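Local coordinates for secretory-abundant heat soluble protein 1 (Ramazzottius varieornatus, PDB 5XNA) that acts as a secreted molecular shield under water-deficient conditions, contributing to desiccation tolerance, and binds lipid, at residues Glu19-Phe24 with Lys121-Gly126; Thr41-Trp46 with His54-Pro59; Asp66-Leu71 with Ile84-Thr89; Trp12-Arg17 with Ala130-Lys135. One frame throughout, in Å; residues are numbered along the deposited sequence. Where two conformers were deposited one is given.

Contact 1: residues Glu19-Phe24 with Lys121-Gly126; sequences ENFDAF and KTYKVG. With ZN (zinc ion), chain D; SHV (heptanoic acid), chain O.
With CG anti to the backbone N in both Phe21 (chi1 -169°) and Phe24 (chi1 169°), two rings on the same helix reach the strand, where Tyr123 meets both. Phe21 meets Tyr123 in a T-shaped pair: its CE1 edge points at the tyrosine face, 3.7 Å from Tyr123 CZ, with the planes at 79°. The Phe24 ring instead receives an aliphatic group, Tyr123 CB lying 3.6 Å from Phe24 CZ and almost straight above the ring centre in a CH-pi contact. Val125 CG1 packs 3.7 Å from Phe24 CD1. A serine in place of Phe24 would probably leave a gap beside Tyr123 CB and Val125 CG1, letting the tyrosine ring shift. Tyr123 OH is hydrogen-bonded to heptanoic acid O2 at 2.4 Å, shorter than normal and doubtful in its exact value; Lys121 NZ gives another bond to O1 at 3.1 Å, and Lys121 CG lies over the opposite face of the Tyr123 ring. Tyr123 holds the carboxyl end, while the edges of Phe21 and Phe24 line the alkyl chain, consistent with an FABP-like pocket. Helix 21-27 covers strand 118-125 here, and Phe24 also reaches Ala130 of strand 128-136 and Ile108 of strand 106-114.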
# COMPACT_ATOMS: atom_id res chain seq x y z
N GLU A 19 19.21 4.39 0.65
CA GLU A 19 18.92 4.27 2.07
C GLU A 19 18.25 2.94 2.39
O GLU A 19 17.17 2.65 1.87
CB GLU A 19 18.06 5.44 2.55
CG GLU A 19 17.82 5.43 4.07
CD GLU A 19 16.96 6.58 4.52
OE1 GLU A 19 17.47 7.72 4.54
OE2 GLU A 19 15.77 6.35 4.84
N ASN A 20 18.90 2.16 3.25
CA ASN A 20 18.31 0.96 3.85
C ASN A 20 17.96 -0.09 2.80
O ASN A 20 17.08 -0.94 3.03
CB ASN A 20 17.06 1.30 4.69
CG ASN A 20 16.76 0.23 5.74
OD1 ASN A 20 17.66 -0.45 6.23
ND2 ASN A 20 15.48 0.09 6.09
N PHE A 21 18.65 -0.06 1.66
CA PHE A 21 18.26 -0.91 0.55
C PHE A 21 18.58 -2.38 0.80
O PHE A 21 17.81 -3.26 0.42
CB PHE A 21 18.91 -0.42 -0.74
CG PHE A 21 18.35 -1.07 -1.98
CD1 PHE A 21 17.12 -0.67 -2.49
CD2 PHE A 21 19.05 -2.07 -2.64
CE1 PHE A 21 16.60 -1.27 -3.64
CE2 PHE A 21 18.55 -2.66 -3.78
CZ PHE A 21 17.32 -2.26 -4.27
N ASP A 22 19.71 -2.67 1.46
CA ASP A 22 20.04 -4.07 1.70
C ASP A 22 19.09 -4.72 2.70
O ASP A 22 18.85 -5.93 2.63
CB ASP A 22 21.49 -4.22 2.18
CG ASP A 22 22.50 -3.88 1.09
OD1 ASP A 22 22.11 -3.80 -0.09
OD2 ASP A 22 23.70 -3.72 1.42
N ALA A 23 18.54 -3.95 3.64
CA ALA A 23 17.52 -4.50 4.53
C ALA A 23 16.25 -4.84 3.75
O ALA A 23 15.57 -5.82 4.07
CB ALA A 23 17.20 -3.52 5.66
N PHE A 24 15.92 -4.03 2.74
CA PHE A 24 14.77 -4.33 1.90
C PHE A 24 15.00 -5.62 1.12
O PHE A 24 14.13 -6.50 1.08
CB PHE A 24 14.48 -3.17 0.95
CG PHE A 24 13.48 -3.51 -0.13
CD1 PHE A 24 12.12 -3.55 0.15
CD2 PHE A 24 13.91 -3.80 -1.43
CE1 PHE A 24 11.20 -3.86 -0.84
CE2 PHE A 24 12.99 -4.12 -2.43
CZ PHE A 24 11.64 -4.15 -2.13
N LYS A 121 12.57 6.93 -5.25
CA LYS A 121 11.85 5.66 -5.30
C LYS A 121 11.85 5.06 -3.90
O LYS A 121 12.91 4.91 -3.28
CB LYS A 121 12.48 4.67 -6.28
CG LYS A 121 11.71 3.34 -6.34
CD LYS A 121 12.12 2.45 -7.51
CE LYS A 121 11.22 1.22 -7.59
NZ LYS A 121 11.72 0.17 -8.54
N THR A 122 10.67 4.70 -3.42
CA THR A 122 10.53 4.02 -2.15
C THR A 122 10.12 2.57 -2.39
O THR A 122 9.21 2.30 -3.19
CB THR A 122 9.52 4.73 -1.26
OG1 THR A 122 9.85 6.13 -1.19
CG2 THR A 122 9.53 4.13 0.14
N TYR A 123 10.77 1.65 -1.70
CA TYR A 123 10.49 0.22 -1.77
C TYR A 123 10.03 -0.23 -0.38
O TYR A 123 10.72 0.04 0.61
CB TYR A 123 11.73 -0.58 -2.17
CG TYR A 123 12.57 -0.03 -3.31
CD1 TYR A 123 13.28 1.17 -3.19
CD2 TYR A 123 12.73 -0.76 -4.48
CE1 TYR A 123 14.07 1.65 -4.22
CE2 TYR A 123 13.53 -0.29 -5.52
CZ TYR A 123 14.20 0.91 -5.38
OH TYR A 123 14.99 1.38 -6.42
N LYS A 124 8.91 -0.93 -0.30
CA LYS A 124 8.39 -1.30 1.02
C LYS A 124 7.79 -2.69 0.99
O LYS A 124 6.94 -2.99 0.16
CB LYS A 124 7.34 -0.29 1.50
CG LYS A 124 6.95 -0.43 2.96
CD LYS A 124 5.97 0.65 3.36
CE LYS A 124 6.44 2.03 2.90
NZ LYS A 124 5.47 3.11 3.24
N VAL A 125 8.22 -3.54 1.93
CA VAL A 125 7.68 -4.89 2.07
C VAL A 125 7.45 -5.10 3.56
O VAL A 125 8.38 -4.96 4.36
CB VAL A 125 8.61 -5.96 1.46
CG1 VAL A 125 10.04 -5.93 2.05
CG2 VAL A 125 7.96 -7.34 1.52
N GLY A 126 6.19 -5.32 3.93
CA GLY A 126 5.84 -5.26 5.34
C GLY A 126 6.31 -3.98 6.00
O GLY A 126 5.97 -2.88 5.55
ZN ZN D . 14.57 8.27 5.09
C1 SHV O . 15.69 -0.95 -8.74
O1 SHV O . 14.52 -0.88 -9.19
O2 SHV O . 16.11 -0.07 -7.95
C2 SHV O . 16.60 -2.11 -9.17
C3 SHV O . 16.61 -3.19 -8.09
C4 SHV O . 15.39 -4.10 -8.27
C5 SHV O . 15.30 -5.08 -7.10
C6 SHV O . 13.85 -5.15 -6.62
C7 SHV O . 13.48 -6.58 -6.24

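Contact 2: residues Thr41-Trp46 with His54-Pro59; sequences TFHKIW and HQISVP. With MG (magnesium ion), chain E; SHV (heptanoic acid), chain O.
His43 ND1 donates to His54 NE2 over 2.8 Å, a side-chain bond laid across the antiparallel beta hairpin of strands 42-47 and 52-58. The acceptor lies near the plane of the His43 ring and the donor near that of His54, though the planes are turned 37° apart. With ND1 so engaged, the opposite nitrogen, His43 NE2, binds magnesium at 2.1 Å, and heptanoic acid O1 and O2 with Tyr134 OH also ligate the metal. His54 CG is anti to the backbone N (chi1 178°), which carries the ring across to His43; it is therefore a second-shell residue, itself fixed through ND1 by Tyr88. A leucine in place of His54 would probably leave His43 ND1 without its acceptor and the metal-binding ring freer to turn. The main chains are tied by two hydrogen-bonded pairs, Phe42 with Ser57 and Lys44 with Gln55. On the face carrying the histidines, Ile56 CD1 lies over one side of the His54 ring and Ile45 CD1 over the other. On the other face, Gln55 NE2 turns to Asp66, and Trp46 presents its edge, CZ3, to Gln55 CB at 4.0 Å. Near the hairpin's far end, the rim of Phe42 meets proline, with CE1 4.0 Å from Pro59 CG.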
# COMPACT_ATOMS: atom_id res chain seq x y z
N THR A 41 21.61 1.94 -12.17
CA THR A 41 20.29 1.44 -12.51
C THR A 41 19.55 2.54 -13.25
O THR A 41 19.66 3.71 -12.89
CB THR A 41 19.51 1.02 -11.24
OG1 THR A 41 20.21 -0.04 -10.57
CG2 THR A 41 18.07 0.55 -11.58
N PHE A 42 18.83 2.18 -14.31
CA PHE A 42 18.06 3.14 -15.08
C PHE A 42 16.60 2.75 -15.05
O PHE A 42 16.25 1.58 -15.18
CB PHE A 42 18.53 3.23 -16.54
CG PHE A 42 19.97 3.61 -16.69
CD1 PHE A 42 20.96 2.65 -16.61
CD2 PHE A 42 20.33 4.93 -16.92
CE1 PHE A 42 22.30 3.00 -16.75
CE2 PHE A 42 21.66 5.28 -17.06
CZ PHE A 42 22.65 4.30 -16.97
N HIS A 43 15.74 3.76 -14.87
CA HIS A 43 14.31 3.61 -15.04
C HIS A 43 13.90 4.55 -16.17
O HIS A 43 14.14 5.75 -16.09
CB HIS A 43 13.53 3.97 -13.77
CG HIS A 43 13.64 2.95 -12.68
ND1 HIS A 43 12.83 1.84 -12.60
CD2 HIS A 43 14.47 2.89 -11.60
CE1 HIS A 43 13.16 1.13 -11.54
NE2 HIS A 43 14.14 1.75 -10.91
N LYS A 44 13.31 3.99 -17.22
CA LYS A 44 12.77 4.79 -18.31
C LYS A 44 11.28 4.52 -18.38
O LYS A 44 10.85 3.37 -18.46
CB LYS A 44 13.45 4.46 -19.65
CG LYS A 44 14.95 4.75 -19.64
CD LYS A 44 15.63 4.40 -20.97
CE LYS A 44 17.13 4.56 -20.84
NZ LYS A 44 17.87 4.08 -22.04
N ILE A 45 10.48 5.58 -18.28
CA ILE A 45 9.03 5.47 -18.28
C ILE A 45 8.48 6.42 -19.32
O ILE A 45 8.77 7.62 -19.29
CB ILE A 45 8.43 5.78 -16.90
CG1 ILE A 45 9.07 4.88 -15.84
CG2 ILE A 45 6.93 5.61 -16.94
CD1 ILE A 45 8.70 5.23 -14.37
N TRP A 46 7.69 5.89 -20.25
CA TRP A 46 7.13 6.72 -21.31
C TRP A 46 5.80 6.12 -21.73
O TRP A 46 5.47 4.98 -21.40
CB TRP A 46 8.12 6.86 -22.49
CG TRP A 46 8.34 5.63 -23.36
CD1 TRP A 46 7.80 5.39 -24.60
CD2 TRP A 46 9.18 4.50 -23.08
NE1 TRP A 46 8.24 4.19 -25.09
CE2 TRP A 46 9.09 3.62 -24.18
CE3 TRP A 46 9.99 4.14 -21.99
CZ2 TRP A 46 9.79 2.41 -24.23
CZ3 TRP A 46 10.68 2.93 -22.04
CH2 TRP A 46 10.58 2.08 -23.16
N HIS A 54 7.65 0.76 -19.02
CA HIS A 54 8.57 0.99 -17.91
C HIS A 54 9.74 0.04 -18.10
O HIS A 54 9.58 -1.18 -17.95
CB HIS A 54 7.89 0.76 -16.55
CG HIS A 54 8.80 0.95 -15.38
ND1 HIS A 54 8.43 0.59 -14.09
CD2 HIS A 54 10.05 1.45 -15.29
CE1 HIS A 54 9.42 0.86 -13.27
NE2 HIS A 54 10.42 1.39 -13.96
N GLN A 55 10.89 0.57 -18.48
CA GLN A 55 12.07 -0.24 -18.72
C GLN A 55 13.04 -0.06 -17.57
O GLN A 55 13.43 1.07 -17.25
CB GLN A 55 12.75 0.14 -20.04
CG GLN A 55 13.87 -0.85 -20.40
CD GLN A 55 14.73 -0.34 -21.52
OE1 GLN A 55 15.54 0.56 -21.34
NE2 GLN A 55 14.53 -0.90 -22.71
N ILE A 56 13.42 -1.17 -16.93
CA ILE A 56 14.39 -1.15 -15.85
C ILE A 56 15.65 -1.82 -16.37
O ILE A 56 15.59 -2.93 -16.91
CB ILE A 56 13.88 -1.89 -14.60
CG1 ILE A 56 12.53 -1.30 -14.15
CG2 ILE A 56 14.90 -1.79 -13.49
CD1 ILE A 56 11.32 -2.06 -14.67
N SER A 57 16.79 -1.16 -16.21
CA SER A 57 18.04 -1.75 -16.67
C SER A 57 19.13 -1.60 -15.61
O SER A 57 19.28 -0.53 -15.01
CB SER A 57 18.50 -1.13 -17.99
OG SER A 57 18.70 0.25 -17.86
N VAL A 58 19.86 -2.69 -15.37
CA VAL A 58 21.05 -2.71 -14.53
C VAL A 58 22.16 -3.30 -15.40
O VAL A 58 22.34 -4.53 -15.42
CB VAL A 58 20.85 -3.52 -13.24
CG1 VAL A 58 22.06 -3.31 -12.29
CG2 VAL A 58 19.57 -3.11 -12.53
N PRO A 59 22.91 -2.48 -16.14
CA PRO A 59 23.90 -3.01 -17.09
C PRO A 59 24.95 -3.91 -16.46
O PRO A 59 25.31 -4.92 -17.08
CB PRO A 59 24.50 -1.74 -17.69
CG PRO A 59 23.38 -0.75 -17.61
CD PRO A 59 22.76 -1.02 -16.28
MG MG E . 15.20 1.35 -9.13
C1 SHV O . 15.69 -0.95 -8.74
O1 SHV O . 14.52 -0.88 -9.19
O2 SHV O . 16.11 -0.07 -7.95
C2 SHV O . 16.60 -2.11 -9.17
C3 SHV O . 16.61 -3.19 -8.09
C4 SHV O . 15.39 -4.10 -8.27
C5 SHV O . 15.30 -5.08 -7.10
C6 SHV O . 13.85 -5.15 -6.62
C7 SHV O . 13.48 -6.58 -6.24

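Contact 3: residues Asp66-Leu71 with Ile84-Thr89; sequences DVNFKL and IKYKYT. With EDO (1,2-ethanediol), chain G; EDO (1,2-ethanediol), chain I.
Strand 63-69, at one edge of the sheet, faces strand 82-91, which runs on past the other edge strand, 75-79, at the gap of this FABP-like barrel; here their short segments cross at -59°, with axes 8.5 Å apart, and side chains and water fill the interval. Phe69 and Tyr88 form a face-to-face stack, centroids 3.9 Å apart and planes only 14° from parallel, with Phe69 CG 3.4 Å from Tyr88 CD1. The side chains arrive at about a right angle, and Tyr88 CB also lies over the Phe69 face. Phe69 reaches the stack with its CG between the backbone N and carbonyl carbon (chi1 70°). Beside it Tyr86 stretches across the strands, and its OH donates to Asn68 O at 2.6 Å, nearly along the C=O axis. Val67 CG1 rests over the face of the Tyr86 ring, 3.6 Å from CZ. One water accepts from Asn68 N and donates to Tyr86 OH; another accepts from Tyr88 N and donates to Lys70 O, bridging the two main chains. Tyr88 OH accepts from an ethanediol, probably from the crystallisation liquor. Outward from this junction, Val67 and Phe69 pair with strand 52-58, while Tyr88 packs on Leu95 and Ala97 of strand 94-101.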
# COMPACT_ATOMS: atom_id res chain seq x y z
N ASP A 66 11.39 -5.00 -19.69
CA ASP A 66 10.47 -4.07 -20.33
C ASP A 66 9.06 -4.38 -19.83
O ASP A 66 8.44 -5.35 -20.26
CB ASP A 66 10.56 -4.19 -21.85
CG ASP A 66 11.97 -3.98 -22.38
OD1 ASP A 66 12.41 -2.82 -22.44
OD2 ASP A 66 12.63 -4.97 -22.75
N VAL A 67 8.56 -3.56 -18.90
CA VAL A 67 7.23 -3.76 -18.33
C VAL A 67 6.27 -2.86 -19.10
O VAL A 67 6.58 -1.70 -19.38
CB VAL A 67 7.23 -3.43 -16.83
CG1 VAL A 67 5.84 -3.54 -16.23
CG2 VAL A 67 8.21 -4.36 -16.09
N ASN A 68 5.12 -3.40 -19.47
CA ASN A 68 4.06 -2.59 -20.06
C ASN A 68 2.94 -2.50 -19.04
O ASN A 68 2.64 -3.48 -18.34
CB ASN A 68 3.55 -3.20 -21.36
CG ASN A 68 3.01 -4.60 -21.16
OD1 ASN A 68 3.78 -5.56 -21.07
ND2 ASN A 68 1.69 -4.72 -21.05
N PHE A 69 2.33 -1.33 -18.93
CA PHE A 69 1.21 -1.21 -18.00
C PHE A 69 0.20 -0.18 -18.49
O PHE A 69 0.53 0.75 -19.23
CB PHE A 69 1.68 -0.85 -16.57
CG PHE A 69 2.24 0.55 -16.38
CD1 PHE A 69 1.41 1.62 -16.04
CD2 PHE A 69 3.61 0.79 -16.46
CE1 PHE A 69 1.93 2.88 -15.82
CE2 PHE A 69 4.14 2.06 -16.23
CZ PHE A 69 3.31 3.10 -15.90
N LYS A 70 -1.04 -0.40 -18.07
CA LYS A 70 -2.09 0.60 -18.10
C LYS A 70 -2.44 0.95 -16.67
O LYS A 70 -2.51 0.07 -15.81
CB LYS A 70 -3.32 0.06 -18.84
CG LYS A 70 -3.05 -0.34 -20.28
CD LYS A 70 -4.34 -0.76 -21.00
CE LYS A 70 -4.06 -1.20 -22.44
NZ LYS A 70 -5.32 -1.38 -23.22
N LEU A 71 -2.61 2.24 -16.39
CA LEU A 71 -2.95 2.64 -15.04
C LEU A 71 -4.23 1.93 -14.58
O LEU A 71 -5.19 1.79 -15.34
CB LEU A 71 -3.11 4.15 -14.96
CG LEU A 71 -1.78 4.90 -15.16
CD1 LEU A 71 -2.00 6.38 -15.39
CD2 LEU A 71 -0.85 4.69 -13.96
N ILE A 84 4.67 -12.93 -11.52
CA ILE A 84 4.63 -11.75 -10.66
C ILE A 84 3.49 -10.86 -11.15
O ILE A 84 3.44 -10.54 -12.34
CB ILE A 84 5.97 -11.00 -10.69
CG1 ILE A 84 7.05 -11.80 -9.96
CG2 ILE A 84 5.83 -9.59 -10.10
CD1 ILE A 84 8.25 -10.96 -9.58
N LYS A 85 2.59 -10.47 -10.25
CA LYS A 85 1.49 -9.58 -10.61
C LYS A 85 1.78 -8.16 -10.15
O LYS A 85 2.33 -7.96 -9.06
CB LYS A 85 0.17 -10.06 -9.99
CG LYS A 85 -0.20 -11.48 -10.37
CD LYS A 85 -1.33 -12.01 -9.50
CE LYS A 85 -1.60 -13.48 -9.79
NZ LYS A 85 -2.76 -14.01 -9.01
N TYR A 86 1.42 -7.18 -10.98
CA TYR A 86 1.61 -5.79 -10.61
C TYR A 86 0.41 -4.97 -11.03
O TYR A 86 -0.34 -5.33 -11.95
CB TYR A 86 2.87 -5.17 -11.25
CG TYR A 86 2.88 -5.28 -12.76
CD1 TYR A 86 2.22 -4.35 -13.55
CD2 TYR A 86 3.52 -6.33 -13.38
CE1 TYR A 86 2.22 -4.46 -14.95
CE2 TYR A 86 3.54 -6.44 -14.76
CZ TYR A 86 2.88 -5.51 -15.53
OH TYR A 86 2.90 -5.64 -16.91
N LYS A 87 0.23 -3.83 -10.37
CA LYS A 87 -0.77 -2.87 -10.81
C LYS A 87 -0.28 -1.48 -10.46
O LYS A 87 -0.02 -1.20 -9.29
CB LYS A 87 -2.15 -3.12 -10.19
CG LYS A 87 -3.16 -2.07 -10.66
CD LYS A 87 -4.49 -2.13 -9.94
CE LYS A 87 -5.15 -3.47 -10.12
NZ LYS A 87 -6.50 -3.47 -9.46
N TYR A 88 -0.10 -0.64 -11.48
CA TYR A 88 0.35 0.73 -11.29
C TYR A 88 -0.85 1.64 -11.14
O TYR A 88 -1.81 1.50 -11.88
CB TYR A 88 1.16 1.22 -12.50
CG TYR A 88 2.54 0.63 -12.63
CD1 TYR A 88 2.73 -0.63 -13.18
CD2 TYR A 88 3.66 1.37 -12.26
CE1 TYR A 88 4.01 -1.15 -13.34
CE2 TYR A 88 4.95 0.85 -12.41
CZ TYR A 88 5.11 -0.40 -12.96
OH TYR A 88 6.37 -0.91 -13.09
N THR A 89 -0.77 2.59 -10.20
CA THR A 89 -1.80 3.59 -10.01
C THR A 89 -1.13 4.93 -9.81
O THR A 89 0.05 5.00 -9.44
CB THR A 89 -2.71 3.28 -8.80
OG1 THR A 89 -1.90 3.26 -7.62
CG2 THR A 89 -3.39 1.93 -8.95
C1 EDO G . 11.59 -8.87 -19.96
O1 EDO G . 11.57 -7.66 -20.73
C2 EDO G . 13.03 -9.30 -19.71
O2 EDO G . 13.22 -9.58 -18.31
C1 EDO I . 7.94 -5.29 -11.21
O1 EDO I . 8.50 -6.29 -12.07
C2 EDO I . 7.00 -4.40 -12.03
O2 EDO I . 6.70 -3.23 -11.26
O HOH W 1 4.98 -6.51 -18.67
O HOH W 2 -0.86 -1.36 -14.05

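Contact 4: residues Trp12-Arg17 with Ala130-Lys135; sequences WESTDR and AKRWYK. With MG (magnesium ion), chain E; SHV (heptanoic acid), chain O; EDO (1,2-ethanediol), chain F.
Tyr134 lays its ring against the backbone of strand 10-19, CD2 only 3.3 Å from Ser14 N, and this inner face is the close-packed half of the contact. Ser14 CB sits 3.6 Å from Tyr134 CE2 and also lies over one face of the Arg132 guanidinium, whose NH2 is hydrogen-bonded to His39 O and Asn38 OD1. Arg132, CG anti to the backbone N and chain extended to NE, reaches inward until NH1 donates to heptanoic acid O2 at 3.3 Å. Tyr134 OH binds the magnesium at 2.0 Å; metal and arginine together would be expected to stabilise any negative charge on the carboxyl group. Glu13 and Lys135 pair their main chains. Trp133 O then takes two donors, Thr15 N and Thr15 OG1, the hydroxyl at 2.8 Å and above the carbonyl plane; the same OG1 accepts from Arg17 N in an ST turn where the strand turns its corner.

The outer side is looser. Glu13 and Lys135 run side by side to a salt bridge whose OE2-NZ hydrogen bond is weak at 3.1 Å, and Glu13 OE1 has a second partner in Lys40. The Arg17 guanidinium lies with one face over Trp133 CB, nearly parallel to the ring (16°), and forms a salt bridge with Glu118. The arrangement is consistent with the fatty-acid-binding protein fold, where an arginine and a tyrosine on the last strand bind the carboxylate.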
# COMPACT_ATOMS: atom_id res chain seq x y z
N TRP A 12 15.57 8.09 -16.07
CA TRP A 12 16.08 8.30 -14.72
C TRP A 12 17.29 7.41 -14.49
O TRP A 12 17.32 6.26 -14.96
CB TRP A 12 15.00 8.00 -13.67
CG TRP A 12 13.76 8.77 -13.89
CD1 TRP A 12 12.62 8.32 -14.49
CD2 TRP A 12 13.51 10.12 -13.50
NE1 TRP A 12 11.68 9.32 -14.52
CE2 TRP A 12 12.20 10.44 -13.92
CE3 TRP A 12 14.27 11.10 -12.86
CZ2 TRP A 12 11.62 11.69 -13.69
CZ3 TRP A 12 13.70 12.35 -12.64
CH2 TRP A 12 12.39 12.63 -13.06
N GLU A 13 18.26 7.91 -13.75
CA GLU A 13 19.53 7.22 -13.53
C GLU A 13 19.88 7.26 -12.06
O GLU A 13 19.74 8.31 -11.42
CB GLU A 13 20.63 7.88 -14.37
CG GLU A 13 22.04 7.44 -14.07
CD GLU A 13 23.03 8.11 -15.00
OE1 GLU A 13 24.24 7.86 -14.86
OE2 GLU A 13 22.57 8.88 -15.88
N SER A 14 20.33 6.13 -11.51
CA SER A 14 20.54 6.08 -10.06
C SER A 14 21.73 6.95 -9.66
O SER A 14 22.63 7.22 -10.45
CB SER A 14 20.75 4.64 -9.59
OG SER A 14 21.87 4.02 -10.21
N THR A 15 21.71 7.39 -8.40
CA THR A 15 22.77 8.23 -7.86
C THR A 15 23.53 7.45 -6.79
O THR A 15 23.36 6.24 -6.62
CB THR A 15 22.17 9.53 -7.29
OG1 THR A 15 21.35 9.22 -6.16
CG2 THR A 15 21.34 10.24 -8.34
N ASP A 16 24.39 8.16 -6.05
CA ASP A 16 25.01 7.58 -4.87
C ASP A 16 24.08 7.57 -3.66
O ASP A 16 24.39 6.89 -2.67
CB ASP A 16 26.30 8.33 -4.52
CG ASP A 16 27.40 8.12 -5.54
OD1 ASP A 16 27.45 7.03 -6.14
OD2 ASP A 16 28.21 9.04 -5.73
N ARG A 17 22.97 8.30 -3.72
CA ARG A 17 22.05 8.41 -2.59
C ARG A 17 21.16 7.18 -2.55
O ARG A 17 20.44 6.89 -3.51
CB ARG A 17 21.21 9.68 -2.70
CG ARG A 17 21.98 11.00 -2.55
CD ARG A 17 21.05 12.18 -2.76
NE ARG A 17 20.93 12.52 -4.17
CZ ARG A 17 19.91 13.20 -4.70
NH1 ARG A 17 19.90 13.46 -6.00
NH2 ARG A 17 18.90 13.60 -3.94
N ALA A 130 12.81 1.05 2.05
CA ALA A 130 14.07 1.52 1.49
C ALA A 130 13.80 2.65 0.50
O ALA A 130 12.69 2.84 0.01
CB ALA A 130 14.85 0.40 0.80
N LYS A 131 14.84 3.42 0.22
CA LYS A 131 14.73 4.55 -0.67
C LYS A 131 15.94 4.60 -1.58
O LYS A 131 17.04 4.19 -1.20
CB LYS A 131 14.59 5.86 0.09
CG LYS A 131 13.44 5.83 1.07
CD LYS A 131 12.72 7.14 1.10
CE LYS A 131 11.32 6.95 1.63
NZ LYS A 131 10.42 8.01 1.12
N ARG A 132 15.73 5.11 -2.78
CA ARG A 132 16.81 5.31 -3.73
C ARG A 132 16.48 6.55 -4.54
O ARG A 132 15.32 6.78 -4.88
CB ARG A 132 16.98 4.08 -4.61
CG ARG A 132 18.17 4.12 -5.47
CD ARG A 132 18.43 2.73 -6.00
NE ARG A 132 19.78 2.62 -6.50
CZ ARG A 132 20.16 1.72 -7.39
NH1 ARG A 132 19.27 0.87 -7.90
NH2 ARG A 132 21.42 1.69 -7.77
N TRP A 133 17.49 7.37 -4.83
CA TRP A 133 17.26 8.61 -5.54
C TRP A 133 17.87 8.54 -6.93
O TRP A 133 18.99 8.05 -7.10
CB TRP A 133 17.82 9.81 -4.76
CG TRP A 133 17.00 10.09 -3.54
CD1 TRP A 133 15.99 10.99 -3.42
CD2 TRP A 133 17.09 9.42 -2.28
NE1 TRP A 133 15.45 10.94 -2.15
CE2 TRP A 133 16.11 9.98 -1.44
CE3 TRP A 133 17.91 8.41 -1.77
CZ2 TRP A 133 15.93 9.56 -0.12
CZ3 TRP A 133 17.73 7.99 -0.47
CH2 TRP A 133 16.75 8.57 0.34
N TYR A 134 17.13 9.07 -7.90
CA TYR A 134 17.50 9.04 -9.30
C TYR A 134 17.56 10.47 -9.83
O TYR A 134 16.81 11.34 -9.38
CB TYR A 134 16.48 8.22 -10.10
CG TYR A 134 16.52 6.76 -9.76
CD1 TYR A 134 15.96 6.28 -8.57
CD2 TYR A 134 17.13 5.85 -10.62
CE1 TYR A 134 16.02 4.94 -8.24
CE2 TYR A 134 17.19 4.50 -10.30
CZ TYR A 134 16.62 4.05 -9.12
OH TYR A 134 16.69 2.71 -8.82
N LYS A 135 18.44 10.70 -10.79
CA LYS A 135 18.49 11.97 -11.48
C LYS A 135 18.08 11.79 -12.94
O LYS A 135 18.24 10.72 -13.52
CB LYS A 135 19.90 12.58 -11.41
CG LYS A 135 20.95 11.76 -12.14
CD LYS A 135 22.35 12.29 -11.89
CE LYS A 135 23.39 11.36 -12.47
NZ LYS A 135 23.16 11.17 -13.93
MG MG E . 15.20 1.35 -9.13
C1 SHV O . 15.69 -0.95 -8.74
O1 SHV O . 14.52 -0.88 -9.19
O2 SHV O . 16.11 -0.07 -7.95
C2 SHV O . 16.60 -2.11 -9.17
C3 SHV O . 16.61 -3.19 -8.09
C4 SHV O . 15.39 -4.10 -8.27
C5 SHV O . 15.30 -5.08 -7.10
C6 SHV O . 13.85 -5.15 -6.62
C7 SHV O . 13.48 -6.58 -6.24
C1 EDO F . 26.09 9.12 -9.35
O1 EDO F . 25.99 9.04 -10.78
C2 EDO F . 25.62 10.50 -8.87
O2 EDO F . 25.74 10.58 -7.44
O HOH W 3 21.00 5.21 -5.91

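In the fold
Contacts 2 and 4 are both strand pairings with an inner face that mixes polar and apolar groups and a more open outer one, and strands 42-47 and 10-19 lie next to each other in the sheet; each contact supplies one protein ligand to the same magnesium. Contact 1 is the most buried and most apolar, a helix laid on a strand, yet it shares the heptanoic acid with both. Contact 3 stands apart, about 20 and 21 Å between centres from contacts 1 and 4, joining strands without main-chain pairing through aromatic rings and water. The His54-Tyr88 bond nevertheless ties it to contact 2, so a polar chain runs from the barrel's gap to the metal.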